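Local coordinates for protein isoprenyl transferase (Campylobacter jejuni, PDB 3UGS) that probably catalyses the condensation of isopentenyl diphosphate with allylic diphosphates, as a homodimeric, magnesium-dependent cis-prenyltransferase that makes undecaprenyl diphosphate, at residues E139-R142 / A143-V147. Sequence-based numbering, arbitrary orientation.
Sequences EIIR and AAKRV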
ATOM      1  N   GLU A 139     -10.461   7.491  -2.993  1.00 22.16           N
ATOM      2  CA  GLU A 139      -9.770   8.787  -2.778  1.00 21.27           C
ATOM      3  C   GLU A 139      -8.956   9.134  -4.034  1.00 21.04           C
ATOM      4  O   GLU A 139      -8.990  10.238  -4.600  1.00 21.03           O
ATOM      5  CB  GLU A 139      -8.865   8.740  -1.571  1.00 22.22           C
ATOM      6  CG  GLU A 139      -8.342  10.128  -1.154  1.00 22.87           C
ATOM      7  CD  GLU A 139      -7.102  10.073  -0.240  1.00 24.81           C
ATOM      8  OE1 GLU A 139      -6.490   8.957  -0.035  1.00 24.40           O
ATOM      9  OE2 GLU A 139      -6.717  11.171   0.263  1.00 25.26           O
ATOM     10  N   ILE A 140      -8.256   8.129  -4.512  1.00 20.14           N
ATOM     11  CA  ILE A 140      -7.404   8.286  -5.716  1.00 19.50           C
ATOM     12  C   ILE A 140      -8.210   8.722  -6.959  1.00 20.16           C
ATOM     13  O   ILE A 140      -7.806   9.598  -7.729  1.00 19.05           O
ATOM     14  CB  ILE A 140      -6.588   7.033  -6.033  1.00 18.36           C
ATOM     15  CG1 ILE A 140      -5.525   6.810  -4.937  1.00 17.63           C
ATOM     16  CG2 ILE A 140      -5.918   7.152  -7.403  1.00 15.35           C
ATOM     17  CD1 ILE A 140      -4.710   5.549  -5.133  1.00 16.46           C
ATOM     18  N   ILE A 141      -9.362   8.107  -7.129  1.00 21.61           N
ATOM     19  CA  ILE A 141     -10.285   8.445  -8.264  1.00 21.22           C
ATOM     20  C   ILE A 141     -10.802   9.864  -8.133  1.00 21.06           C
ATOM     21  O   ILE A 141     -10.831  10.628  -9.070  1.00 23.68           O
ATOM     22  CB  ILE A 141     -11.479   7.472  -8.404  1.00 21.67           C
ATOM     23  CG1 ILE A 141     -11.210   6.480  -9.546  1.00 23.01           C
ATOM     24  CG2 ILE A 141     -12.713   8.215  -8.933  1.00 22.23           C
ATOM     25  CD1 ILE A 141     -10.119   5.475  -9.372  1.00 23.14           C
ATOM     26  N   ARG A 142     -11.183  10.204  -6.927  1.00 21.34           N
ATOM     27  CA  ARG A 142     -11.694  11.534  -6.613  1.00 21.94           C
ATOM     28  C   ARG A 142     -10.618  12.599  -6.830  1.00 21.78           C
ATOM     29  O   ARG A 142     -10.879  13.717  -7.254  1.00 24.11           O
ATOM     30  CB  ARG A 142     -12.287  11.613  -5.184  1.00 23.41           C
ATOM     31  CG  ARG A 142     -13.533  10.713  -5.035  1.00 26.00           C
ATOM     32  CD  ARG A 142     -14.437  10.971  -3.836  1.00 26.24           C
ATOM     33  NE  ARG A 142     -13.798  10.407  -2.640  1.00 26.08           N
ATOM     34  CZ  ARG A 142     -13.078  11.100  -1.774  1.00 25.37           C
ATOM     35  NH1 ARG A 142     -12.465  10.475  -0.767  1.00 27.35           N
ATOM     36  NH2 ARG A 142     -12.970  12.411  -1.916  1.00 25.15           N
ATOM     37  N   ALA A 143      -9.392  12.240  -6.531  1.00 21.54           N
ATOM     38  CA  ALA A 143      -8.287  13.190  -6.701  1.00 21.53           C
ATOM     39  C   ALA A 143      -8.032  13.454  -8.178  1.00 22.90           C
ATOM     40  O   ALA A 143      -7.770  14.594  -8.593  1.00 24.03           O
ATOM     41  CB  ALA A 143      -7.045  12.692  -6.052  1.00 20.76           C
ATOM     42  N   ALA A 144      -8.134  12.386  -8.967  1.00 21.58           N
ATOM     43  CA  ALA A 144      -7.926  12.457 -10.435  1.00 22.99           C
ATOM     44  C   ALA A 144      -9.005  13.343 -11.126  1.00 24.55           C
ATOM     45  O   ALA A 144      -8.749  14.030 -12.092  1.00 25.54           O
ATOM     46  CB  ALA A 144      -7.924  11.074 -11.069  1.00 20.46           C
ATOM     47  N   LYS A 145     -10.217  13.268 -10.626  1.00 24.56           N
ATOM     48  CA  LYS A 145     -11.308  14.069 -11.180  1.00 26.81           C
ATOM     49  C   LYS A 145     -11.127  15.552 -10.843  1.00 27.95           C
ATOM     50  O   LYS A 145     -11.422  16.414 -11.648  1.00 29.99           O
ATOM     51  CB  LYS A 145     -12.656  13.578 -10.688  1.00 26.68           C
ATOM     52  CG  LYS A 145     -12.957  12.174 -11.165  1.00 27.83           C
ATOM     53  CD  LYS A 145     -14.115  11.599 -10.378  1.00 29.90           C
ATOM     54  CE  LYS A 145     -15.107  10.888 -11.284  1.00 32.35           C
ATOM     55  NZ  LYS A 145     -16.392  10.755 -10.538  1.00 34.42           N
ATOM     56  N   ARG A 146     -10.671  15.815  -9.631  1.00 26.26           N
ATOM     57  CA  ARG A 146     -10.383  17.180  -9.196  1.00 27.24           C
ATOM     58  C   ARG A 146      -9.302  17.844 -10.074  1.00 28.63           C
ATOM     59  O   ARG A 146      -9.326  19.050 -10.356  1.00 29.06           O
ATOM     60  CB  ARG A 146      -9.903  17.238  -7.749  1.00 27.48           C
ATOM     61  CG  ARG A 146     -10.957  17.009  -6.705  1.00 26.70           C
ATOM     62  CD  ARG A 146     -10.282  16.756  -5.334  1.00 27.12           C
ATOM     63  NE  ARG A 146     -11.268  16.684  -4.269  1.00 27.97           N
ATOM     64  CZ  ARG A 146     -11.162  15.955  -3.170  1.00 28.92           C
ATOM     65  NH1 ARG A 146     -10.068  15.213  -2.932  1.00 28.67           N
ATOM     66  NH2 ARG A 146     -12.169  15.967  -2.308  1.00 28.64           N
ATOM     67  N   VAL A 147      -8.327  17.022 -10.434  1.00 27.66           N
ATOM     68  CA  VAL A 147      -7.204  17.450 -11.287  1.00 26.94           C
ATOM     69  C   VAL A 147      -7.724  17.783 -12.685  1.00 28.39           C
ATOM     70  O   VAL A 147      -7.365  18.782 -13.299  1.00 31.78           O
ATOM     71  CB  VAL A 147      -6.105  16.392 -11.407  1.00 25.31           C
ATOM     72  CG1 VAL A 147      -5.160  16.739 -12.550  1.00 25.06           C
ATOM     73  CG2 VAL A 147      -5.344  16.282 -10.090  1.00 26.33           C
TER
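NH1 of R146, on the guanidinium that lies beside that of R142 one helical turn back, is gripped twice, by a salt bridge to OD1 of D164 and a hydrogen bond to the carbonyl O of N162; OD2 of the same aspartate pairs with NH1 of R142, whose NE is held by D138. The two arginine side chains run side by side in the same direction, and NH2 of R146 comes to the edge of the R142 guanidinium, 3.7 Å from R142 NH2, with the two planes almost perpendicular (88°). Chi1 of R146 (-73°) sets CG beside its own backbone N, and this brings CG to 3.3 Å from the carbonyl O of R142, the acceptor of that N. Four successive i to i+4 bonds wind this part of helix 136-149. The shortest runs from A143 N to E139 O at 2.8 Å; it is followed by A144 N to I140 O at 3.1 Å, K145 N to I141 O and R146 N to R142 O. On the neighbouring face CG2 of I141 touches CD of K145 at 3.9 Å, and K145 CG comes within 3.4 Å of I141 O. The buried carboxylate of E139 is tied down by Y134 and Q188 at OE1 and by the backbone N of L165 at OE2. A143 and A144 rest on L159 of helix 156-161, while I140 packs on I140 of the second subunit and I141 on its W187. The helix thus carries a largely apolar side facing the second subunit, with K145 at its margin, and a polar side where the two arginines and E139 bind the loop 162-165; D164, with D138 on R142, probably eases the repulsion between the guanidinium groups.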